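Flavin-containing monooxygenase (Allium sativum, PDB 6WPU) probably uses FAD and molecular oxygen to oxidise the sulfur of S-allyl-L-cysteine, a flavin-dependent S-oxygenation in garlic. Local coordinates at residues A30-L35 / V342-C347; V219-S224 / S266-T271; L303-I308 / P330-V335; S351-A356 / G360-P365; K423-N428 / E434-E439. All coordinates share one frame; numbering follows the deposited sequence.

Contact 1: residues A30-L35 / V342-C347. With FAD (flavin-adenine dinucleotide), chain B.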
# COMPACT_ATOMS: atom_id res chain seq x y z
N ALA A 30 -1.92 -13.22 -0.48
CA ALA A 30 -0.55 -13.58 -0.80
C ALA A 30 0.12 -12.53 -1.68
O ALA A 30 0.82 -12.84 -2.65
CB ALA A 30 -0.49 -14.95 -1.48
N GLY A 31 -0.11 -11.25 -1.36
CA GLY A 31 0.77 -10.19 -1.81
C GLY A 31 2.04 -10.22 -0.99
O GLY A 31 2.31 -11.18 -0.26
N ALA A 32 2.82 -9.14 -1.07
CA ALA A 32 4.07 -9.08 -0.33
C ALA A 32 3.85 -9.30 1.16
O ALA A 32 4.65 -9.98 1.81
CB ALA A 32 4.76 -7.73 -0.58
N ALA A 33 2.79 -8.72 1.73
CA ALA A 33 2.54 -8.87 3.16
C ALA A 33 2.30 -10.33 3.52
O ALA A 33 2.94 -10.87 4.43
CB ALA A 33 1.34 -8.02 3.57
N GLY A 34 1.37 -10.99 2.82
CA GLY A 34 1.09 -12.39 3.09
C GLY A 34 2.28 -13.30 2.85
O GLY A 34 2.52 -14.25 3.61
N LEU A 35 3.06 -13.03 1.80
CA LEU A 35 4.23 -13.86 1.53
C LEU A 35 5.21 -13.84 2.69
O LEU A 35 5.68 -14.89 3.14
CB LEU A 35 4.93 -13.41 0.24
CG LEU A 35 4.13 -13.65 -1.03
CD1 LEU A 35 4.76 -12.89 -2.18
CD2 LEU A 35 4.07 -15.13 -1.32
N VAL A 342 8.08 2.42 3.68
CA VAL A 342 8.76 1.37 2.91
C VAL A 342 8.14 0.04 3.33
O VAL A 342 8.42 -0.46 4.42
CB VAL A 342 10.27 1.39 3.16
CG1 VAL A 342 10.97 0.38 2.27
CG2 VAL A 342 10.81 2.80 2.92
N PRO A 343 7.30 -0.58 2.49
CA PRO A 343 6.42 -1.66 2.99
C PRO A 343 7.06 -3.01 3.26
O PRO A 343 6.66 -3.65 4.24
CB PRO A 343 5.36 -1.78 1.88
CG PRO A 343 6.02 -1.24 0.66
CD PRO A 343 6.95 -0.16 1.12
N PHE A 344 8.00 -3.49 2.43
CA PHE A 344 8.46 -4.87 2.56
C PHE A 344 9.15 -5.11 3.90
O PHE A 344 8.75 -6.04 4.62
CB PHE A 344 9.36 -5.29 1.39
CG PHE A 344 8.69 -5.29 0.02
CD1 PHE A 344 7.33 -5.09 -0.12
CD2 PHE A 344 9.45 -5.50 -1.13
CE1 PHE A 344 6.72 -5.09 -1.38
CE2 PHE A 344 8.86 -5.49 -2.40
CZ PHE A 344 7.48 -5.29 -2.53
N PRO A 345 10.15 -4.32 4.32
CA PRO A 345 10.75 -4.57 5.64
C PRO A 345 9.80 -4.31 6.79
O PRO A 345 9.88 -5.01 7.81
CB PRO A 345 11.96 -3.62 5.68
CG PRO A 345 11.69 -2.58 4.67
CD PRO A 345 10.83 -3.21 3.61
N LEU A 346 8.88 -3.34 6.67
CA LEU A 346 7.90 -3.12 7.73
C LEU A 346 7.01 -4.35 7.95
O LEU A 346 6.78 -4.77 9.09
CB LEU A 346 7.06 -1.88 7.42
CG LEU A 346 6.05 -1.52 8.51
CD1 LEU A 346 5.98 -0.01 8.74
CD2 LEU A 346 4.65 -2.10 8.20
N CYS A 347 6.47 -4.92 6.86
CA CYS A 347 5.63 -6.11 6.98
C CYS A 347 6.44 -7.29 7.51
O CYS A 347 5.93 -8.11 8.28
CB CYS A 347 5.00 -6.46 5.63
SG CYS A 347 3.78 -5.24 5.00
PA FAD B . -1.43 -6.24 -1.88
O1A FAD B . -0.27 -6.12 -2.87
O2A FAD B . -2.69 -5.58 -2.14
O5B FAD B . -1.88 -7.67 -1.69
C5B FAD B . -3.04 -8.14 -1.02
C4B FAD B . -3.43 -9.55 -1.50
O4B FAD B . -4.49 -10.12 -0.80
C3B FAD B . -3.78 -9.59 -2.96
O3B FAD B . -3.06 -10.57 -3.63
C2B FAD B . -5.23 -9.92 -2.99
O2B FAD B . -5.61 -10.65 -4.10
C1B FAD B . -5.36 -10.73 -1.73
N9A FAD B . -6.69 -10.72 -1.16
C8A FAD B . -7.47 -9.59 -0.93
N7A FAD B . -8.64 -9.94 -0.40
C5A FAD B . -8.69 -11.33 -0.27
C6A FAD B . -9.64 -12.24 0.20
N6A FAD B . -10.91 -11.80 0.71
N1A FAD B . -9.36 -13.56 0.21
C2A FAD B . -8.17 -14.03 -0.27
N3A FAD B . -7.22 -13.19 -0.74
C4A FAD B . -7.45 -11.85 -0.75
N1 FAD B . 5.90 0.03 -2.38
C2 FAD B . 7.31 -0.03 -2.65
O2 FAD B . 8.14 -0.69 -1.81
N3 FAD B . 7.85 0.66 -3.71
C4 FAD B . 7.04 1.35 -4.58
O4 FAD B . 7.54 2.03 -5.65
C4X FAD B . 5.57 1.25 -4.48
N5 FAD B . 4.76 1.75 -5.50
C5X FAD B . 3.38 1.60 -5.40
C6 FAD B . 2.56 2.12 -6.41
C7 FAD B . 1.18 1.96 -6.32
C7M FAD B . 0.31 2.52 -7.41
C8 FAD B . 0.62 1.30 -5.23
C8M FAD B . -0.86 1.12 -5.10
C9 FAD B . 1.43 0.78 -4.21
C9A FAD B . 2.81 0.93 -4.30
N10 FAD B . 3.64 0.39 -3.26
C10 FAD B . 5.03 0.54 -3.35
C1' FAD B . 3.04 -0.26 -2.09
C2' FAD B . 2.53 -1.69 -2.21
O2' FAD B . 1.24 -1.72 -1.76
C3' FAD B . 3.39 -2.50 -1.26
O3' FAD B . 4.60 -2.55 -1.91
C4' FAD B . 2.91 -3.92 -1.00
O4' FAD B . 2.65 -4.50 -2.22
C5' FAD B . 1.72 -4.09 -0.05
O5' FAD B . 1.31 -5.40 -0.30
P FAD B . 0.14 -6.24 0.36
O1P FAD B . 0.49 -7.77 0.43
O2P FAD B . -0.18 -5.47 1.71
O3P FAD B . -1.17 -5.74 -0.49
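Ala32 and Ala33 of the first segment pack against Phe344 and Cys347 of the second. The first segment approaches the cofactor through Gly31, the N-cap residue of helix 32-43, whose lack of a side chain lets the backbone run close under the pyrophosphate where a beta-carbon would press on FAD O5B. At Ala32 a small methyl is just large enough to touch a ring: CB lies 3.4 Å from Phe344 CE1, which is itself 3.4 Å from FAD O3'. The ring reaches this point because Phe344 CG stands opposite its carbonyl carbon (chi1 -63°). The Ala33 amide N donates to FAD O1P at 2.8 Å with an N-H...O angle of 154°, while its CB packs 4.0 Å from Cys347 SG. Gly34 follows, where a side chain would crowd the backbone of Ala30, in a glycine pattern consistent with the GxGxxG of Rossmann-type dinucleotide domains. Pro343 adds an apolar surface beside the flavin, its CG 3.3 Å from FAD N1 and its CD 3.2 Å from FAD O2. Proline suits the first turn of helix 343-358, where no backbone N-H is needed. The phosphate is therefore met by a backbone amide at the start of helix 32-43, and the helix dipole would probably favour the negative charge, while Pro343 and Phe344 line part of the ribityl chain and the pyrimidine side of the flavin.

Contact 2: residues V219-S224 / S266-T271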
# COMPACT_ATOMS: atom_id res chain seq x y z
N VAL A 219 -7.60 16.70 -16.17
CA VAL A 219 -7.34 17.20 -14.83
C VAL A 219 -7.05 16.00 -13.93
O VAL A 219 -7.81 15.02 -13.91
CB VAL A 219 -8.51 18.04 -14.30
CG1 VAL A 219 -8.24 18.48 -12.85
CG2 VAL A 219 -8.74 19.26 -15.20
N ILE A 220 -5.92 16.06 -13.22
CA ILE A 220 -5.52 15.04 -12.26
C ILE A 220 -5.62 15.68 -10.88
O ILE A 220 -4.90 16.65 -10.60
CB ILE A 220 -4.09 14.53 -12.50
CG1 ILE A 220 -3.81 14.21 -13.98
CG2 ILE A 220 -3.79 13.34 -11.62
CD1 ILE A 220 -4.29 12.89 -14.43
N ILE A 221 -6.50 15.15 -10.03
CA ILE A 221 -6.64 15.64 -8.66
C ILE A 221 -5.80 14.75 -7.75
O ILE A 221 -6.10 13.56 -7.59
CB ILE A 221 -8.10 15.65 -8.19
CG1 ILE A 221 -8.99 16.41 -9.19
CG2 ILE A 221 -8.21 16.26 -6.80
CD1 ILE A 221 -10.45 16.23 -8.91
N GLY A 222 -4.77 15.32 -7.14
CA GLY A 222 -4.01 14.59 -6.13
C GLY A 222 -2.84 15.40 -5.64
O GLY A 222 -2.32 16.26 -6.37
N SER A 223 -2.40 15.16 -4.40
CA SER A 223 -1.29 15.90 -3.82
C SER A 223 -0.01 15.08 -3.69
O SER A 223 1.01 15.62 -3.25
CB SER A 223 -1.69 16.44 -2.44
OG SER A 223 -2.17 15.37 -1.64
N SER A 224 -0.04 13.80 -4.04
CA SER A 224 1.11 12.92 -3.89
C SER A 224 2.00 12.96 -5.13
O SER A 224 1.62 13.46 -6.19
CB SER A 224 0.64 11.49 -3.65
OG SER A 224 0.05 10.96 -4.82
N SER A 266 -3.72 24.64 -7.52
CA SER A 266 -4.00 24.31 -6.14
C SER A 266 -5.25 23.45 -6.02
O SER A 266 -5.22 22.36 -5.43
CB SER A 266 -4.13 25.59 -5.32
OG SER A 266 -4.06 25.28 -3.94
N MET A 267 -6.37 23.90 -6.58
CA MET A 267 -7.61 23.17 -6.39
C MET A 267 -8.63 23.63 -7.41
O MET A 267 -8.57 24.75 -7.92
CB MET A 267 -8.17 23.39 -4.98
CG MET A 267 -8.50 24.84 -4.71
SD MET A 267 -9.02 25.17 -3.01
CE MET A 267 -10.68 24.50 -3.02
N ILE A 268 -9.58 22.73 -7.70
CA ILE A 268 -10.73 23.09 -8.50
C ILE A 268 -11.62 24.02 -7.68
O ILE A 268 -12.00 23.70 -6.55
CB ILE A 268 -11.51 21.85 -8.95
CG1 ILE A 268 -10.63 20.94 -9.82
CG2 ILE A 268 -12.77 22.27 -9.70
CD1 ILE A 268 -11.28 19.62 -10.21
N LYS A 269 -11.96 25.16 -8.25
CA LYS A 269 -12.93 26.05 -7.64
C LYS A 269 -14.36 25.68 -8.01
O LYS A 269 -15.24 25.67 -7.14
CB LYS A 269 -12.62 27.49 -8.04
CG LYS A 269 -13.76 28.47 -7.96
CD LYS A 269 -13.22 29.88 -8.13
CE LYS A 269 -14.22 30.78 -8.82
NZ LYS A 269 -13.61 32.07 -9.23
N ILE A 270 -14.61 25.36 -9.28
CA ILE A 270 -15.95 25.04 -9.76
C ILE A 270 -15.81 24.28 -11.07
O ILE A 270 -14.87 24.52 -11.85
CB ILE A 270 -16.81 26.33 -9.91
CG1 ILE A 270 -18.27 25.99 -10.24
CG2 ILE A 270 -16.26 27.29 -10.98
CD1 ILE A 270 -18.93 25.14 -9.20
N THR A 271 -16.71 23.32 -11.30
CA THR A 271 -16.89 22.73 -12.62
C THR A 271 -18.24 23.17 -13.20
O THR A 271 -19.21 23.36 -12.47
CB THR A 271 -16.80 21.19 -12.57
OG1 THR A 271 -17.81 20.66 -11.70
CG2 THR A 271 -15.42 20.75 -12.06
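Ile268 reaches across to Val219 and Ile221 with its last carbon alone. Its CB is directed toward the 219-224 segment, yet neither CB nor CG2 comes within packing distance. CG1 stands opposite the carbonyl carbon (chi1 -61°), and an extended second torsion carries CD1 out toward strand 217-221. There CD1 meets Ile221 CD1 at 3.7 Å and Ile221 CG1 at 4.1 Å, the two isoleucines meeting at about a right angle. The same methyl lies 4.2 Å from Val219 CG1, on a looser approach. Branched aliphatic residues suit these positions because they favour extended backbone and present methyls to a largely buried layer. No hydrogen bond joins the segments, which fits their places in the sheet: strand 240-244 pairs with both of their strands. Val277 also touches Ile268, and Phe279 touches Val219. Just past Ile268, Lys269 and Ile270 both face Val278 in a classic beta bulge. Strands 217-221, 240-244 and 262-271, paired in parallel in that order, with helix 225-234 following the first through Ser224 at its N-cap, are consistent with the second, NADPH-binding Rossmann-like domain of flavin-containing monooxygenases.

Contact 3: residues L303-I308 / P330-V335; sequences LNTNGI and PSLSFV. With SO4 (sulfate ion), chain E.
Leu303 points one methyl at the rim of Phe334: CD2 sits 3.4 Å from CZ, close to the plane of the ring and beyond its edge. The two side chains come from opposite directions, Leu303 extending because its CG lies across from the backbone N (chi1 -176°). A little further along, Thr305 CG2 meets Leu332 CD2 at 4.1 Å, the side chains at about a right angle, and Leu332 CD2 is also 4.4 Å from Leu303 CD1. Leucine and threonine methyls and a phenyl edge make a small apolar patch with no polar bond across it. Leu332 and Phe334 belong to strand 332-334, an outermost strand of the parallel five-stranded sheet of the FAD-binding Rossmann-type domain, hydrogen-bonded to strand 175-178. Phe300 meets the Phe334 ring edge-to-face. On the other segment a type I' turn from Thr305 to Ile308 sets the loop, closed by Ile308 N to Thr305 O at 3.2 Å. Both central residues have positive phi, a conformation that suits Asn306 and Gly307. The turn presents backbone amides to a sulfate, probably from the crystallisation liquor: Thr305 N donates to O4 at 3.0 Å, Asn306 N to O3 at 2.9 Å, and Gly307 N makes a weak bond to O4. Thr305 OG1 is hydrogen-bonded to Val309 N, just past the turn.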
# COMPACT_ATOMS: atom_id res chain seq x y z
N LEU A 303 -14.64 -9.62 7.37
CA LEU A 303 -14.19 -9.69 8.75
C LEU A 303 -15.34 -9.36 9.69
O LEU A 303 -15.88 -8.26 9.66
CB LEU A 303 -13.01 -8.74 8.96
CG LEU A 303 -12.40 -8.82 10.36
CD1 LEU A 303 -12.04 -10.27 10.72
CD2 LEU A 303 -11.19 -7.90 10.43
N ASN A 304 -15.70 -10.33 10.54
CA ASN A 304 -16.79 -10.17 11.51
C ASN A 304 -16.22 -10.21 12.92
O ASN A 304 -15.84 -11.28 13.41
CB ASN A 304 -17.85 -11.25 11.30
CG ASN A 304 -18.45 -11.21 9.89
OD1 ASN A 304 -18.42 -12.21 9.16
ND2 ASN A 304 -18.95 -10.05 9.49
N THR A 305 -16.18 -9.04 13.57
CA THR A 305 -15.66 -8.90 14.93
C THR A 305 -16.70 -8.38 15.91
O THR A 305 -16.34 -8.04 17.04
CB THR A 305 -14.44 -7.96 14.93
OG1 THR A 305 -14.84 -6.65 14.48
CG2 THR A 305 -13.37 -8.50 14.00
N ASN A 306 -17.98 -8.30 15.51
CA ASN A 306 -19.05 -7.75 16.35
C ASN A 306 -18.77 -6.31 16.77
O ASN A 306 -19.09 -5.89 17.88
CB ASN A 306 -19.29 -8.63 17.58
CG ASN A 306 -20.32 -9.69 17.32
OD1 ASN A 306 -20.00 -10.78 16.84
ND2 ASN A 306 -21.58 -9.38 17.64
N GLY A 307 -18.15 -5.54 15.87
CA GLY A 307 -17.85 -4.15 16.12
C GLY A 307 -16.56 -3.89 16.87
O GLY A 307 -16.21 -2.72 17.05
N ILE A 308 -15.85 -4.93 17.31
CA ILE A 308 -14.59 -4.74 18.01
C ILE A 308 -13.58 -4.03 17.12
O ILE A 308 -12.81 -3.18 17.57
CB ILE A 308 -14.05 -6.09 18.52
CG1 ILE A 308 -14.92 -6.62 19.65
CG2 ILE A 308 -12.60 -5.96 19.00
CD1 ILE A 308 -14.52 -8.00 20.10
N PRO A 330 -3.73 -12.24 20.86
CA PRO A 330 -3.07 -12.16 19.56
C PRO A 330 -3.71 -12.99 18.44
O PRO A 330 -3.10 -13.13 17.38
CB PRO A 330 -1.68 -12.71 19.86
CG PRO A 330 -1.98 -13.83 20.88
CD PRO A 330 -3.14 -13.30 21.71
N SER A 331 -4.91 -13.54 18.67
CA SER A 331 -5.50 -14.43 17.69
C SER A 331 -5.95 -13.69 16.42
O SER A 331 -6.19 -14.32 15.38
CB SER A 331 -6.66 -15.21 18.33
OG SER A 331 -7.81 -14.39 18.53
N LEU A 332 -6.08 -12.37 16.46
CA LEU A 332 -6.34 -11.63 15.24
C LEU A 332 -5.31 -10.52 15.13
O LEU A 332 -5.03 -9.83 16.11
CB LEU A 332 -7.77 -11.07 15.22
CG LEU A 332 -8.13 -10.25 13.97
CD1 LEU A 332 -8.21 -11.15 12.73
CD2 LEU A 332 -9.44 -9.50 14.18
N SER A 333 -4.71 -10.38 13.95
CA SER A 333 -3.72 -9.34 13.71
C SER A 333 -3.77 -8.90 12.25
O SER A 333 -4.32 -9.59 11.38
CB SER A 333 -2.32 -9.83 14.07
OG SER A 333 -1.96 -10.94 13.26
N PHE A 334 -3.17 -7.73 11.99
CA PHE A 334 -3.15 -7.13 10.66
C PHE A 334 -1.71 -6.80 10.27
O PHE A 334 -1.00 -6.17 11.05
CB PHE A 334 -3.99 -5.84 10.60
CG PHE A 334 -5.46 -6.05 10.83
CD1 PHE A 334 -5.95 -6.26 12.11
CD2 PHE A 334 -6.35 -6.03 9.76
CE1 PHE A 334 -7.31 -6.46 12.33
CE2 PHE A 334 -7.72 -6.23 9.97
CZ PHE A 334 -8.19 -6.44 11.25
N VAL A 335 -1.30 -7.19 9.06
CA VAL A 335 0.02 -6.84 8.54
C VAL A 335 -0.16 -5.84 7.39
O VAL A 335 -0.97 -6.05 6.49
CB VAL A 335 0.80 -8.09 8.08
CG1 VAL A 335 2.12 -7.67 7.40
CG2 VAL A 335 1.13 -8.97 9.27
S SO4 E . -19.14 -6.98 12.28
O1 SO4 E . -20.05 -5.87 12.57
O2 SO4 E . -19.18 -7.24 10.84
O3 SO4 E . -19.55 -8.18 13.02
O4 SO4 E . -17.78 -6.60 12.69

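Contact 4: residues S351-A356 / G360-P365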
# COMPACT_ATOMS: atom_id res chain seq x y z
N SER A 351 5.37 -9.15 10.99
CA SER A 351 4.98 -10.55 11.05
C SER A 351 5.98 -11.34 11.89
O SER A 351 5.60 -12.33 12.51
CB SER A 351 4.83 -11.11 9.64
OG SER A 351 6.03 -10.94 8.91
N LYS A 352 7.23 -10.88 11.94
CA LYS A 352 8.20 -11.44 12.86
C LYS A 352 7.74 -11.25 14.30
O LYS A 352 7.85 -12.16 15.14
CB LYS A 352 9.57 -10.79 12.62
CG LYS A 352 10.77 -11.57 13.10
CD LYS A 352 12.07 -10.81 12.80
CE LYS A 352 12.36 -10.72 11.30
NZ LYS A 352 12.78 -12.04 10.74
N TRP A 353 7.19 -10.08 14.61
CA TRP A 353 6.65 -9.80 15.93
C TRP A 353 5.44 -10.68 16.22
O TRP A 353 5.35 -11.30 17.29
CB TRP A 353 6.28 -8.32 16.01
CG TRP A 353 5.79 -7.84 17.34
CD1 TRP A 353 6.30 -8.15 18.57
CD2 TRP A 353 4.69 -6.95 17.56
NE1 TRP A 353 5.57 -7.52 19.56
CE2 TRP A 353 4.59 -6.76 18.96
CE3 TRP A 353 3.78 -6.30 16.72
CZ2 TRP A 353 3.61 -5.94 19.53
CZ3 TRP A 353 2.82 -5.48 17.29
CH2 TRP A 353 2.75 -5.31 18.68
N ILE A 354 4.51 -10.74 15.27
CA ILE A 354 3.30 -11.55 15.45
C ILE A 354 3.67 -13.00 15.73
O ILE A 354 3.13 -13.63 16.65
CB ILE A 354 2.38 -11.43 14.22
CG1 ILE A 354 1.80 -10.02 14.10
CG2 ILE A 354 1.25 -12.47 14.29
CD1 ILE A 354 1.16 -9.80 12.72
N ALA A 355 4.58 -13.56 14.92
CA ALA A 355 4.95 -14.97 15.07
C ALA A 355 5.55 -15.24 16.44
O ALA A 355 5.22 -16.25 17.08
CB ALA A 355 5.92 -15.38 13.96
N ALA A 356 6.42 -14.34 16.92
CA ALA A 356 7.04 -14.53 18.22
C ALA A 356 6.03 -14.39 19.35
O ALA A 356 6.16 -15.06 20.39
CB ALA A 356 8.18 -13.53 18.39
N GLY A 360 4.64 -17.58 21.97
CA GLY A 360 4.96 -17.38 23.36
C GLY A 360 6.38 -16.94 23.63
O GLY A 360 6.73 -16.70 24.79
N ARG A 361 7.22 -16.80 22.59
CA ARG A 361 8.59 -16.38 22.82
C ARG A 361 8.66 -14.96 23.39
O ARG A 361 9.54 -14.65 24.19
CB ARG A 361 9.39 -16.47 21.51
CG ARG A 361 10.76 -15.83 21.59
CD ARG A 361 11.70 -16.40 20.56
NE ARG A 361 11.35 -16.01 19.20
CZ ARG A 361 11.59 -14.81 18.67
NH1 ARG A 361 12.17 -13.86 19.39
NH2 ARG A 361 11.25 -14.56 17.41
N ILE A 362 7.74 -14.09 22.99
CA ILE A 362 7.64 -12.77 23.61
C ILE A 362 6.19 -12.55 24.01
O ILE A 362 5.28 -13.26 23.58
CB ILE A 362 8.13 -11.63 22.68
CG1 ILE A 362 7.24 -11.48 21.46
CG2 ILE A 362 9.59 -11.84 22.25
CD1 ILE A 362 7.75 -10.41 20.54
N SER A 363 5.98 -11.55 24.85
CA SER A 363 4.68 -11.27 25.42
C SER A 363 4.12 -9.96 24.89
O SER A 363 4.85 -9.07 24.45
CB SER A 363 4.76 -11.23 26.95
OG SER A 363 3.47 -11.23 27.53
N LEU A 364 2.80 -9.85 24.91
CA LEU A 364 2.06 -8.61 24.73
C LEU A 364 1.69 -8.03 26.08
O LEU A 364 1.68 -8.74 27.09
CB LEU A 364 0.80 -8.86 23.90
CG LEU A 364 0.98 -9.12 22.40
CD1 LEU A 364 -0.34 -9.53 21.73
CD2 LEU A 364 1.57 -7.87 21.72
N PRO A 365 1.37 -6.72 26.17
CA PRO A 365 0.83 -6.19 27.43
C PRO A 365 -0.55 -6.78 27.71
O PRO A 365 -1.08 -7.51 26.88
CB PRO A 365 0.75 -4.68 27.19
CG PRO A 365 1.55 -4.42 25.96
CD PRO A 365 1.46 -5.68 25.14
O HOH W 1 5.55 -7.12 22.54
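The indole of Trp353 is met at its edge, near the ring plane, by Ile362 CD1, 3.3 Å from CD1 of the tryptophan. A water also lies in the plane at the edge, accepting from Trp353 NE1 at 3.0 Å and donating to Ser363 O at 2.8 Å, so the N-H is satisfied through the loop backbone. Leu364 CD2 approaches the benzene half, 3.6 Å from Trp353 CZ2. Phe324 and Trp404 also meet the indole edge-to-face. The second flat group, the Arg361 guanidinium, takes Ala356 CB over one face, 3.4 Å above its plane, while Glu44 salt-bridges its NE and Cys409 O accepts from NH1. The arginine chain bends at chi3 (69°), which folds it back over alanine's small methyl. Here helix 343-358 ends in a Schellman motif, with Gly360 at positive phi (78°), a conformation easy for glycine. Ile362 N then donates to Ala356 O at 3.2 Å, nearly straight at 166° but from above the carbonyl plane. The same oxygen accepts from Ser359 OG.

Contact 5: residues K423-N428 / E434-E439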
# COMPACT_ATOMS: atom_id res chain seq x y z
N LYS A 423 15.62 9.33 3.19
CA LYS A 423 15.59 10.79 3.27
C LYS A 423 16.03 11.42 1.96
O LYS A 423 15.48 12.44 1.53
CB LYS A 423 16.46 11.29 4.43
CG LYS A 423 15.88 11.02 5.80
CD LYS A 423 16.62 11.80 6.89
CE LYS A 423 16.21 11.33 8.29
NZ LYS A 423 16.61 12.30 9.35
N GLU A 424 17.01 10.80 1.30
CA GLU A 424 17.54 11.34 0.05
C GLU A 424 16.53 11.24 -1.09
O GLU A 424 16.35 12.19 -1.86
CB GLU A 424 18.83 10.61 -0.31
CG GLU A 424 19.50 11.12 -1.56
CD GLU A 424 20.36 12.34 -1.29
OE1 GLU A 424 20.53 12.72 -0.10
OE2 GLU A 424 20.85 12.93 -2.28
N VAL A 425 15.87 10.08 -1.22
CA VAL A 425 14.92 9.92 -2.32
C VAL A 425 13.65 10.71 -2.03
O VAL A 425 13.03 11.24 -2.96
CB VAL A 425 14.60 8.44 -2.58
CG1 VAL A 425 13.76 7.84 -1.46
CG2 VAL A 425 13.84 8.29 -3.90
N SER A 426 13.26 10.82 -0.76
CA SER A 426 12.14 11.68 -0.40
C SER A 426 12.39 13.13 -0.83
O SER A 426 11.51 13.78 -1.40
CB SER A 426 11.89 11.59 1.10
OG SER A 426 10.54 11.87 1.43
N LYS A 427 13.61 13.63 -0.60
CA LYS A 427 13.93 14.99 -1.01
C LYS A 427 13.96 15.12 -2.53
O LYS A 427 13.46 16.11 -3.08
CB LYS A 427 15.27 15.41 -0.41
CG LYS A 427 15.65 16.86 -0.71
CD LYS A 427 17.01 17.19 -0.10
CE LYS A 427 18.14 16.55 -0.89
NZ LYS A 427 18.47 17.35 -2.11
N ASN A 428 14.54 14.14 -3.23
CA ASN A 428 14.64 14.22 -4.69
C ASN A 428 13.29 14.05 -5.36
O ASN A 428 13.05 14.63 -6.43
CB ASN A 428 15.59 13.15 -5.20
CG ASN A 428 17.01 13.40 -4.78
OD1 ASN A 428 17.30 14.40 -4.12
ND2 ASN A 428 17.90 12.48 -5.13
N GLU A 434 10.50 14.66 -12.00
CA GLU A 434 10.70 14.26 -13.38
C GLU A 434 12.03 13.59 -13.62
O GLU A 434 12.22 13.00 -14.69
CB GLU A 434 10.58 15.50 -14.30
CG GLU A 434 11.78 16.45 -14.23
CD GLU A 434 11.79 17.38 -13.00
OE1 GLU A 434 10.79 17.40 -12.24
OE2 GLU A 434 12.80 18.09 -12.80
N SER A 435 12.97 13.67 -12.67
CA SER A 435 14.29 13.10 -12.91
C SER A 435 14.87 12.28 -11.76
O SER A 435 15.94 11.69 -11.95
CB SER A 435 15.29 14.20 -13.25
OG SER A 435 15.48 15.06 -12.14
N TYR A 436 14.22 12.19 -10.59
CA TYR A 436 14.86 11.54 -9.44
C TYR A 436 15.12 10.06 -9.69
O TYR A 436 16.04 9.48 -9.09
CB TYR A 436 14.01 11.73 -8.18
CG TYR A 436 12.80 10.83 -8.08
CD1 TYR A 436 12.82 9.69 -7.26
CD2 TYR A 436 11.63 11.12 -8.76
CE1 TYR A 436 11.71 8.86 -7.15
CE2 TYR A 436 10.51 10.30 -8.66
CZ TYR A 436 10.56 9.16 -7.85
OH TYR A 436 9.47 8.34 -7.72
N ARG A 437 14.33 9.42 -10.55
CA ARG A 437 14.53 7.99 -10.80
C ARG A 437 15.80 7.71 -11.62
O ARG A 437 16.33 6.60 -11.55
CB ARG A 437 13.32 7.39 -11.51
CG ARG A 437 12.06 7.30 -10.65
CD ARG A 437 10.96 6.58 -11.42
NE ARG A 437 9.82 6.21 -10.59
CZ ARG A 437 8.74 6.96 -10.40
NH1 ARG A 437 7.75 6.54 -9.64
NH2 ARG A 437 8.66 8.16 -10.98
N ASP A 438 16.30 8.68 -12.37
CA ASP A 438 17.43 8.40 -13.23
C ASP A 438 18.66 9.24 -12.93
O ASP A 438 19.74 8.93 -13.45
CB ASP A 438 17.03 8.59 -14.70
CG ASP A 438 15.98 7.57 -15.15
OD1 ASP A 438 16.27 6.35 -15.09
OD2 ASP A 438 14.87 7.98 -15.53
N GLU A 439 18.54 10.27 -12.10
CA GLU A 439 19.66 11.14 -11.74
C GLU A 439 19.70 11.26 -10.22
O GLU A 439 18.75 11.77 -9.61
CB GLU A 439 19.53 12.52 -12.39
O HOH W 2 16.74 10.10 -6.36
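A single water ties Asn428 to Tyr436, accepting from Asn428 ND2 at 2.9 Å and donating to Tyr436 O, also at 2.9 Å. The asparagine thus uses its amide end for the water while its CB packs 3.7 Å from Tyr436 CB, and its backbone O lies 3.5 Å from the same tyrosine carbon. Asparagine fits this double role, its short stem packing while its amide bonds. One turn earlier in helix 416-431, Val425 CG2 stands 3.8 Å from Tyr436 CD1, put there by a first torsion that sets this methyl opposite the backbone N. Around the ring, Arg437 CG lies over one face and Phe117 meets it edge-to-face. Within the loop, Ser435 O accepts from both Asp438 N and Glu439 N. With no direct hydrogen bond across, the water satisfies both the asparagine N-H and the tyrosine carbonyl, and the loop after helix 416-431 is held with the Tyr436 side chain about 7 Å from FAD.

Overall arrangement
Contacts 1, 3 and 4 form one continuous block. Strand 332-334 of contact 3 leads into helix 343-358, which contact 1 uses at its start and contact 4 toward its end, their centres 18 Å apart. Contact 3 touches both: Val335 CG1 is 3.6 Å from Cys347 CB, and Ser333 OG is 3.4 Å from Ile354 CD1. Contact 1 alone lies on the FAD itself. Contact 5 belongs to the neighbourhood of the cofactor, its nearest atoms about 7 Å from contact 1 and the Tyr436 side chain about 7 Å from FAD. Contact 2 is remote, in the other sheet, its centre 44 Å from that of contact 4, though its nearest atoms come within about 9 Å of contact 5.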